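Local structure of N-acetylgalactosaminyltransferase 7 (Homo sapiens, 6IWR) at residues 89-98 / 119-130; 283-293 / 304-312. The protein is a glycosyltransferase whose chain pairs a family 2 region of the GT-A clan with a ricin-type beta-trefoil lectin domain. All coordinates share one frame; numbering follows the deposited sequence.

Contact 1. Residues 89-98 / 119-130; sequences PGEKAKPLVL and ASDMISLDRSVN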
loop_
_atom_site.group_PDB
_atom_site.type_symbol
_atom_site.label_atom_id
_atom_site.label_comp_id
_atom_site.label_asym_id
_atom_site.label_seq_id
_atom_site.Cartn_x
_atom_site.Cartn_y
_atom_site.Cartn_z
ATOM N N PRO A 89 -13.388 -7.976 29.455
ATOM C CA PRO A 89 -13.515 -7.403 28.113
ATOM C C PRO A 89 -13.359 -8.456 27.019
ATOM O O PRO A 89 -12.679 -9.454 27.220
ATOM C CB PRO A 89 -12.346 -6.434 28.052
ATOM C CG PRO A 89 -11.275 -7.162 28.753
ATOM C CD PRO A 89 -11.981 -7.897 29.905
ATOM N N GLY A 90 -13.946 -8.235 25.853
ATOM C CA GLY A 90 -13.915 -9.253 24.831
ATOM C C GLY A 90 -15.157 -10.116 24.770
ATOM O O GLY A 90 -15.374 -10.804 23.755
ATOM N N GLU A 91 -15.971 -10.077 25.802
ATOM C CA GLU A 91 -17.166 -10.877 25.855
ATOM C C GLU A 91 -18.359 -9.968 25.651
ATOM O O GLU A 91 -18.346 -8.824 26.065
ATOM C CB GLU A 91 -17.276 -11.589 27.206
ATOM C CG GLU A 91 -16.062 -11.512 28.119
ATOM C CD GLU A 91 -15.614 -12.863 28.630
ATOM O OE1 GLU A 91 -14.514 -12.968 29.174
ATOM O OE2 GLU A 91 -16.353 -13.827 28.480
ATOM N N LYS A 92 -19.411 -10.456 25.025
ATOM C CA LYS A 92 -19.457 -11.721 24.350
ATOM C C LYS A 92 -18.979 -11.427 22.962
ATOM O O LYS A 92 -19.748 -11.370 22.020
ATOM C CB LYS A 92 -20.891 -12.240 24.309
ATOM C CG LYS A 92 -21.991 -11.269 24.732
ATOM C CD LYS A 92 -21.843 -10.884 26.186
ATOM C CE LYS A 92 -22.898 -11.538 27.047
ATOM N NZ LYS A 92 -23.531 -10.569 27.976
ATOM N N ALA A 93 -17.686 -11.229 22.836
ATOM C CA ALA A 93 -17.120 -10.653 21.642
ATOM C C ALA A 93 -17.589 -9.228 21.379
ATOM O O ALA A 93 -17.733 -8.844 20.240
ATOM C CB ALA A 93 -17.401 -11.533 20.447
ATOM N N LYS A 94 -17.803 -8.437 22.427
ATOM C CA LYS A 94 -17.915 -7.013 22.236
ATOM C C LYS A 94 -16.585 -6.525 21.735
ATOM O O LYS A 94 -15.576 -7.018 22.175
ATOM C CB LYS A 94 -18.227 -6.344 23.568
ATOM C CG LYS A 94 -19.556 -5.632 23.621
ATOM C CD LYS A 94 -19.388 -4.212 24.126
ATOM C CE LYS A 94 -18.664 -4.174 25.457
ATOM N NZ LYS A 94 -18.895 -2.906 26.194
ATOM N N PRO A 95 -16.563 -5.559 20.828
ATOM C CA PRO A 95 -15.268 -5.041 20.375
ATOM C C PRO A 95 -14.531 -4.374 21.527
ATOM O O PRO A 95 -15.133 -3.738 22.393
ATOM C CB PRO A 95 -15.628 -4.048 19.256
ATOM C CG PRO A 95 -17.082 -3.872 19.290
ATOM C CD PRO A 95 -17.684 -5.016 20.034
ATOM N N LEU A 96 -13.224 -4.558 21.543
ATOM C CA LEU A 96 -12.342 -4.057 22.585
ATOM C C LEU A 96 -11.498 -2.927 22.002
ATOM O O LEU A 96 -10.480 -3.176 21.344
ATOM C CB LEU A 96 -11.454 -5.175 23.102
ATOM C CG LEU A 96 -10.972 -5.075 24.544
ATOM C CD1 LEU A 96 -9.682 -5.871 24.694
ATOM C CD2 LEU A 96 -10.791 -3.642 24.994
ATOM N N VAL A 97 -11.904 -1.694 22.287
ATOM C CA VAL A 97 -11.286 -0.499 21.741
ATOM C C VAL A 97 -10.358 0.063 22.815
ATOM O O VAL A 97 -10.790 0.305 23.942
ATOM C CB VAL A 97 -12.365 0.508 21.300
ATOM C CG1 VAL A 97 -11.760 1.750 20.677
ATOM C CG2 VAL A 97 -13.312 -0.153 20.309
ATOM N N LEU A 98 -9.077 0.257 22.482
ATOM C CA LEU A 98 -8.007 0.642 23.405
ATOM C C LEU A 98 -7.427 2.022 23.081
ATOM O O LEU A 98 -7.985 2.777 22.283
ATOM C CB LEU A 98 -6.899 -0.413 23.362
ATOM C CG LEU A 98 -7.180 -1.801 23.935
ATOM C CD1 LEU A 98 -5.892 -2.617 24.004
ATOM C CD2 LEU A 98 -7.833 -1.701 25.304
ATOM N N ALA A 119 -4.423 -6.136 22.883
ATOM C CA ALA A 119 -5.854 -6.384 23.017
ATOM C C ALA A 119 -6.129 -7.858 23.302
ATOM O O ALA A 119 -6.775 -8.189 24.309
ATOM C CB ALA A 119 -6.591 -5.919 21.766
ATOM N N SER A 120 -5.621 -8.767 22.452
ATOM C CA SER A 120 -5.880 -10.188 22.679
ATOM C C SER A 120 -5.481 -10.614 24.087
ATOM O O SER A 120 -6.179 -11.420 24.725
ATOM C CB SER A 120 -5.144 -11.063 21.670
ATOM O OG SER A 120 -5.162 -12.397 22.144
ATOM N N ASP A 121 -4.355 -10.095 24.586
ATOM C CA ASP A 121 -3.861 -10.530 25.886
ATOM C C ASP A 121 -4.783 -10.138 27.040
ATOM O O ASP A 121 -4.665 -10.724 28.116
ATOM C CB ASP A 121 -2.454 -9.978 26.141
ATOM C CG ASP A 121 -1.385 -10.747 25.403
ATOM O OD1 ASP A 121 -1.738 -11.692 24.656
ATOM O OD2 ASP A 121 -0.188 -10.408 25.572
ATOM N N MET A 122 -5.690 -9.171 26.872
ATOM C CA MET A 122 -6.597 -8.836 27.969
ATOM C C MET A 122 -7.969 -9.486 27.847
ATOM O O MET A 122 -8.786 -9.346 28.766
ATOM C CB MET A 122 -6.758 -7.318 28.121
ATOM C CG MET A 122 -6.421 -6.474 26.945
ATOM S SD MET A 122 -6.574 -4.730 27.412
ATOM C CE MET A 122 -4.878 -4.303 27.782
ATOM N N ILE A 123 -8.234 -10.201 26.740
ATOM C CA ILE A 123 -9.455 -10.972 26.556
ATOM C C ILE A 123 -9.208 -12.367 27.110
ATOM O O ILE A 123 -8.136 -12.942 26.914
ATOM C CB ILE A 123 -9.857 -11.003 25.068
ATOM C CG1 ILE A 123 -9.924 -9.566 24.505
ATOM C CG2 ILE A 123 -11.167 -11.785 24.857
ATOM C CD1 ILE A 123 -10.261 -9.450 23.006
ATOM N N SER A 124 -10.168 -12.895 27.855
ATOM C CA SER A 124 -10.010 -14.225 28.439
ATOM C C SER A 124 -9.750 -15.282 27.365
ATOM O O SER A 124 -10.263 -15.199 26.246
ATOM C CB SER A 124 -11.262 -14.615 29.244
ATOM O OG SER A 124 -11.216 -15.980 29.634
ATOM N N LEU A 125 -8.953 -16.294 27.714
ATOM C CA LEU A 125 -8.863 -17.462 26.846
ATOM C C LEU A 125 -10.175 -18.240 26.785
ATOM O O LEU A 125 -10.392 -18.978 25.814
ATOM C CB LEU A 125 -7.749 -18.386 27.307
ATOM C CG LEU A 125 -6.375 -17.729 27.363
ATOM C CD1 LEU A 125 -5.370 -18.691 27.998
ATOM C CD2 LEU A 125 -5.953 -17.291 25.981
ATOM N N ASP A 126 -11.055 -18.074 27.783
ATOM C CA ASP A 126 -12.324 -18.792 27.878
ATOM C C ASP A 126 -13.524 -17.888 27.606
ATOM O O ASP A 126 -14.639 -18.157 28.050
ATOM C CB ASP A 126 -12.455 -19.437 29.257
ATOM C CG ASP A 126 -11.335 -20.414 29.543
ATOM O OD1 ASP A 126 -11.088 -21.323 28.711
ATOM O OD2 ASP A 126 -10.679 -20.259 30.598
ATOM N N ARG A 127 -13.313 -16.815 26.869
ATOM C CA ARG A 127 -14.371 -15.847 26.672
ATOM C C ARG A 127 -15.547 -16.475 25.950
ATOM O O ARG A 127 -15.394 -17.428 25.185
ATOM C CB ARG A 127 -13.863 -14.649 25.877
ATOM C CG ARG A 127 -13.622 -14.943 24.397
ATOM C CD ARG A 127 -13.663 -13.655 23.698
ATOM N NE ARG A 127 -13.407 -13.743 22.277
ATOM C CZ ARG A 127 -13.286 -12.668 21.499
ATOM N NH1 ARG A 127 -13.057 -12.804 20.201
ATOM N NH2 ARG A 127 -13.385 -11.457 22.032
ATOM N N SER A 128 -16.728 -15.924 26.204
ATOM C CA SER A 128 -17.916 -16.263 25.444
ATOM C C SER A 128 -17.849 -15.527 24.115
ATOM O O SER A 128 -16.985 -14.665 23.942
ATOM C CB SER A 128 -19.163 -15.882 26.223
ATOM O OG SER A 128 -19.102 -14.513 26.592
ATOM N N VAL A 129 -18.750 -15.831 23.183
ATOM C CA VAL A 129 -18.666 -15.268 21.841
ATOM C C VAL A 129 -20.076 -15.035 21.312
ATOM O O VAL A 129 -21.042 -15.624 21.794
ATOM C CB VAL A 129 -17.823 -16.205 20.938
ATOM C CG1 VAL A 129 -18.502 -16.433 19.628
ATOM C CG2 VAL A 129 -16.433 -15.625 20.750
ATOM N N ASN A 130 -20.198 -14.134 20.343
ATOM C CA ASN A 130 -21.483 -13.936 19.696
ATOM C C ASN A 130 -21.843 -15.163 18.850
ATOM O O ASN A 130 -20.985 -15.938 18.428
ATOM C CB ASN A 130 -21.460 -12.663 18.847
ATOM C CG ASN A 130 -20.362 -12.676 17.775
ATOM O OD1 ASN A 130 -19.941 -11.642 17.306
ATOM N ND2 ASN A 130 -19.893 -13.860 17.394
#

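Contact 2. Residues 283-293 / 304-312; sequences QGGGDEDGYAR and RVPLTPQEK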
loop_
_atom_site.group_PDB
_atom_site.type_symbol
_atom_site.label_atom_id
_atom_site.label_comp_id
_atom_site.label_asym_id
_atom_site.label_seq_id
_atom_site.Cartn_x
_atom_site.Cartn_y
_atom_site.Cartn_z
ATOM N N GLN A 283 -18.398 -13.262 6.809
ATOM C CA GLN A 283 -17.865 -12.758 5.542
ATOM C C GLN A 283 -18.961 -12.177 4.638
ATOM O O GLN A 283 -20.118 -12.605 4.653
ATOM C CB GLN A 283 -17.126 -13.854 4.785
ATOM C CG GLN A 283 -15.817 -14.255 5.391
ATOM C CD GLN A 283 -14.998 -15.113 4.434
ATOM O OE1 GLN A 283 -14.779 -16.324 4.646
ATOM N NE2 GLN A 283 -14.552 -14.484 3.359
ATOM N N GLY A 284 -18.582 -11.171 3.855
ATOM C CA GLY A 284 -19.439 -10.723 2.777
ATOM C C GLY A 284 -19.452 -11.759 1.670
ATOM O O GLY A 284 -18.424 -12.080 1.071
ATOM N N GLY A 285 -20.614 -12.325 1.409
ATOM C CA GLY A 285 -20.707 -13.475 0.540
ATOM C C GLY A 285 -22.073 -13.518 -0.102
ATOM O O GLY A 285 -23.064 -13.067 0.466
ATOM N N GLY A 286 -22.103 -14.107 -1.289
ATOM C CA GLY A 286 -23.186 -13.824 -2.218
ATOM C C GLY A 286 -24.576 -13.956 -1.624
ATOM O O GLY A 286 -25.404 -13.053 -1.755
ATOM N N ASP A 287 -24.864 -15.087 -0.998
ATOM C CA ASP A 287 -26.252 -15.467 -0.767
ATOM C C ASP A 287 -27.017 -14.412 0.017
ATOM O O ASP A 287 -26.459 -13.702 0.857
ATOM C CB ASP A 287 -26.317 -16.769 0.010
ATOM C CG ASP A 287 -27.585 -17.490 -0.213
ATOM O OD1 ASP A 287 -28.075 -17.443 -1.358
ATOM O OD2 ASP A 287 -28.074 -18.123 0.739
ATOM N N GLU A 288 -28.330 -14.348 -0.227
ATOM C CA GLU A 288 -29.167 -13.485 0.599
ATOM C C GLU A 288 -29.027 -13.839 2.070
ATOM O O GLU A 288 -29.316 -13.010 2.937
ATOM C CB GLU A 288 -30.633 -13.567 0.165
ATOM C CG GLU A 288 -31.439 -12.256 0.403
ATOM C CD GLU A 288 -30.770 -10.988 -0.196
ATOM O OE1 GLU A 288 -29.692 -11.124 -0.836
ATOM O OE2 GLU A 288 -31.324 -9.863 -0.025
ATOM N N ASP A 289 -28.585 -15.061 2.368
ATOM C CA ASP A 289 -28.360 -15.548 3.722
ATOM C C ASP A 289 -26.894 -15.487 4.115
ATOM O O ASP A 289 -26.522 -15.983 5.192
ATOM C CB ASP A 289 -28.856 -16.992 3.845
ATOM C CG ASP A 289 -30.204 -17.096 4.520
ATOM O OD1 ASP A 289 -30.856 -16.052 4.728
ATOM O OD2 ASP A 289 -30.610 -18.230 4.870
ATOM N N GLY A 290 -26.058 -14.920 3.250
ATOM C CA GLY A 290 -24.629 -14.919 3.431
ATOM C C GLY A 290 -23.928 -16.187 3.004
ATOM O O GLY A 290 -22.742 -16.352 3.315
ATOM N N TYR A 291 -24.606 -17.096 2.312
ATOM C CA TYR A 291 -23.959 -18.339 1.925
ATOM C C TYR A 291 -23.217 -18.142 0.611
ATOM O O TYR A 291 -23.780 -17.651 -0.370
ATOM C CB TYR A 291 -24.974 -19.477 1.821
ATOM C CG TYR A 291 -25.683 -19.769 3.133
ATOM C CD1 TYR A 291 -25.161 -19.332 4.339
ATOM C CD2 TYR A 291 -26.885 -20.477 3.158
ATOM C CE1 TYR A 291 -25.817 -19.585 5.531
ATOM C CE2 TYR A 291 -27.550 -20.741 4.349
ATOM C CZ TYR A 291 -27.009 -20.297 5.532
ATOM O OH TYR A 291 -27.662 -20.531 6.729
ATOM N N ALA A 292 -21.946 -18.517 0.603
ATOM C CA ALA A 292 -21.125 -18.508 -0.589
ATOM C C ALA A 292 -20.589 -19.909 -0.806
ATOM O O ALA A 292 -20.496 -20.715 0.122
ATOM C CB ALA A 292 -19.982 -17.497 -0.461
ATOM N N ARG A 293 -20.249 -20.217 -2.046
ATOM C CA ARG A 293 -19.477 -21.416 -2.292
ATOM C C ARG A 293 -18.091 -20.986 -2.775
ATOM O O ARG A 293 -17.896 -19.845 -3.215
ATOM C CB ARG A 293 -20.233 -22.375 -3.250
ATOM C CG ARG A 293 -20.761 -21.716 -4.492
ATOM C CD ARG A 293 -21.998 -22.361 -5.105
ATOM N NE ARG A 293 -21.945 -23.810 -5.148
ATOM C CZ ARG A 293 -21.766 -24.550 -6.240
ATOM N NH1 ARG A 293 -21.782 -25.874 -6.134
ATOM N NH2 ARG A 293 -21.576 -23.990 -7.424
ATOM N N ARG A 304 -15.000 -16.255 -4.069
ATOM C CA ARG A 304 -16.243 -16.748 -3.480
ATOM C C ARG A 304 -17.439 -16.282 -4.303
ATOM O O ARG A 304 -17.483 -15.137 -4.758
ATOM C CB ARG A 304 -16.387 -16.302 -2.014
ATOM C CG ARG A 304 -15.318 -16.894 -1.095
ATOM C CD ARG A 304 -15.315 -16.223 0.291
ATOM N NE ARG A 304 -16.386 -16.720 1.166
ATOM C CZ ARG A 304 -17.454 -16.016 1.542
ATOM N NH1 ARG A 304 -17.605 -14.757 1.127
ATOM N NH2 ARG A 304 -18.368 -16.569 2.338
ATOM N N VAL A 305 -18.406 -17.168 -4.504
ATOM C CA VAL A 305 -19.580 -16.783 -5.284
ATOM C C VAL A 305 -20.826 -17.168 -4.501
ATOM O O VAL A 305 -20.796 -18.106 -3.695
ATOM C CB VAL A 305 -19.578 -17.419 -6.684
ATOM C CG1 VAL A 305 -18.289 -17.081 -7.441
ATOM C CG2 VAL A 305 -19.811 -18.926 -6.578
ATOM N N PRO A 306 -21.938 -16.478 -4.699
ATOM C CA PRO A 306 -23.128 -16.767 -3.889
ATOM C C PRO A 306 -23.634 -18.182 -4.129
ATOM O O PRO A 306 -23.445 -18.763 -5.202
ATOM C CB PRO A 306 -24.138 -15.723 -4.369
ATOM C CG PRO A 306 -23.683 -15.392 -5.761
ATOM C CD PRO A 306 -22.188 -15.450 -5.718
ATOM N N LEU A 307 -24.286 -18.739 -3.108
ATOM C CA LEU A 307 -24.929 -20.043 -3.256
ATOM C C LEU A 307 -26.011 -19.975 -4.334
ATOM O O LEU A 307 -26.765 -19.006 -4.420
ATOM C CB LEU A 307 -25.522 -20.502 -1.921
ATOM C CG LEU A 307 -26.204 -21.871 -1.920
ATOM C CD1 LEU A 307 -25.214 -22.977 -2.150
ATOM C CD2 LEU A 307 -26.909 -22.072 -0.606
ATOM N N THR A 308 -26.085 -20.998 -5.145
ATOM C CA THR A 308 -26.892 -20.917 -6.348
ATOM C C THR A 308 -28.314 -21.393 -6.103
ATOM O O THR A 308 -28.588 -22.134 -5.152
ATOM C CB THR A 308 -26.287 -21.781 -7.428
ATOM O OG1 THR A 308 -26.315 -23.129 -6.947
ATOM C CG2 THR A 308 -24.875 -21.360 -7.746
ATOM N N PRO A 309 -29.249 -21.002 -6.966
ATOM C CA PRO A 309 -30.591 -21.610 -6.898
ATOM C C PRO A 309 -30.604 -23.101 -7.211
ATOM O O PRO A 309 -31.395 -23.842 -6.613
ATOM C CB PRO A 309 -31.400 -20.793 -7.923
ATOM C CG PRO A 309 -30.420 -19.906 -8.630
ATOM C CD PRO A 309 -29.244 -19.751 -7.738
ATOM N N GLN A 310 -29.752 -23.572 -8.126
ATOM C CA GLN A 310 -29.668 -25.010 -8.389
ATOM C C GLN A 310 -29.399 -25.794 -7.110
ATOM O O GLN A 310 -30.025 -26.830 -6.856
ATOM C CB GLN A 310 -28.565 -25.317 -9.415
ATOM C CG GLN A 310 -28.695 -24.646 -10.777
ATOM C CD GLN A 310 -28.199 -23.216 -10.782
ATOM O OE1 GLN A 310 -27.858 -22.653 -9.740
ATOM N NE2 GLN A 310 -28.164 -22.615 -11.963
ATOM N N GLU A 311 -28.450 -25.330 -6.300
ATOM C CA GLU A 311 -28.135 -26.071 -5.085
ATOM C C GLU A 311 -29.290 -26.022 -4.093
ATOM O O GLU A 311 -29.519 -26.990 -3.356
ATOM C CB GLU A 311 -26.850 -25.527 -4.457
ATOM C CG GLU A 311 -25.616 -25.738 -5.324
ATOM C CD GLU A 311 -25.283 -27.200 -5.525
ATOM O OE1 GLU A 311 -25.409 -27.979 -4.551
ATOM O OE2 GLU A 311 -24.883 -27.568 -6.653
ATOM N N LYS A 312 -30.032 -24.908 -4.061
ATOM C CA LYS A 312 -31.161 -24.812 -3.145
ATOM C C LYS A 312 -32.309 -25.734 -3.555
ATOM O O LYS A 312 -33.030 -26.242 -2.686
ATOM C CB LYS A 312 -31.628 -23.370 -3.047
ATOM C CG LYS A 312 -30.565 -22.443 -2.489
ATOM C CD LYS A 312 -30.998 -21.012 -2.552
ATOM C CE LYS A 312 -29.841 -20.113 -2.211
ATOM N NZ LYS A 312 -30.176 -18.679 -2.329
#

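Contact 1. Residues 89-98 / 119-130
Glu91 OE2 shows how one carboxylate oxygen can tie its loop to the residue just after a turn. It receives the backbone N-H of Ser128 at 3.1 Å, nearly straight (164°) but from above the carboxylate plane. Ser128 OG adds a weak bond to the same oxygen at 3.4 Å; its chi1 of 54° leaves the hydroxyl beside the carboxylate, next to its own N-H. The backbone N of Gly84 also donates to OE2 and that of Val85 to OE1, so the buried group bridges its own loop and Ser128. Arg127, although of opposite charge, makes no salt bridge with it: their charged atoms stay 6.9 Å apart (Glu91 OE2 to Arg127 NE), and the guanidinium serves Glu245 and the Tyr278 carbonyl instead. It is the CA and CB of Arg127, not its charged end, that lie against the Glu91 carboxylate. The residues preceding Ser128 are shaped by an ST turn, in which Asp126 N donates to Ser124 OG over 2.8 Å.

Apolar packing closes the other end. Leu96 holds CG opposite its backbone N (chi1 -152°), and its CD1 lands on Ile123 CG1 at 3.7 Å as the two side chains slide past in opposite directions. Leu98 and Met122 instead meet tip to tip, CD2 against SD at 3.9 Å. Ile123 links the two parts, since its CG2 rests 3.7 Å from Gly90 CA.

This loop thus lies along the end of helix 117-122 and the segment after it. From that segment Ile123 and Leu125 also touch helix 160-173, while Val129 and Asn130 pack on Ile280 of strand 280-281.

Contact 2. Residues 283-293 / 304-312
The segments pair antiparallel only where 292-293 meets 304-306, part of the hairpin of strands 292-296 and 302-306. Arg293 and Val305 make the hydrogen-bonded pair: Arg293 N reaches Val305 O at 2.7 Å, and Val305 N returns to Arg293 O at 3.0 Å. Ala292 and Pro306 form the adjacent non-hydrogen-bonded pair, and a type I turn, Asp287 to Gly290, leads into the first strand.

Among the side chains, Arg304 is sandwiched. The Gln283 amide stacks on one face of its guanidinium, the planes 27° apart, while Ala292 CB sits over the opposite face, 3.4 Å from Arg304 NH2. A bend at chi3 (79°) turns the group back over Ala292. At its edge NH1 makes a weak bond to Gly284 O.

Lys312 extends from the following helix to Asp287, where NZ meets the syn lone pair of OD1 at 2.6 Å in a salt bridge. Thr308 caps that helix, its OG1 accepting from Glu311 N at 3.1 Å and also bonding to Tyr459.

Glu311 CG lies over one face of the Arg293 guanidinium, and Glu311 OE2 stands 3.6 Å from Arg293 NH1, well out of its plane. Arg293 also forms a salt bridge with Asp460 and donates to the Arg323 and Ile457 carbonyls, while Glu311 OE2 meets Tyr459 and Arg323. Two arginines beside one carboxylate would probably keep Glu311 ionised; the Arg293-Glu311 attraction probably acts through charge, beside the directed Lys312-Asp287 bond.

In the fold
Contact 1 closes before contact 2 opens along the chain, and the two do not touch: their centres are 30 Å apart and their nearest atoms about 11 Å. What connects them is the edge of the large mixed sheet. Strand 280-281, paired with strand 264-274, is touched by Val129 and Asn130, and the chain passes from it, one residue on, into 283-293, whose Gln283 touches Val272. Contact 2 lies within the family 2 range, with the Gln283 side chain about 12 Å from the bound manganese ion. Contact 1 is more peripheral, and its Pro95 and Val97 pack on Pro501 and Cys502 of the second subunit, reaching that chain's lectin domain.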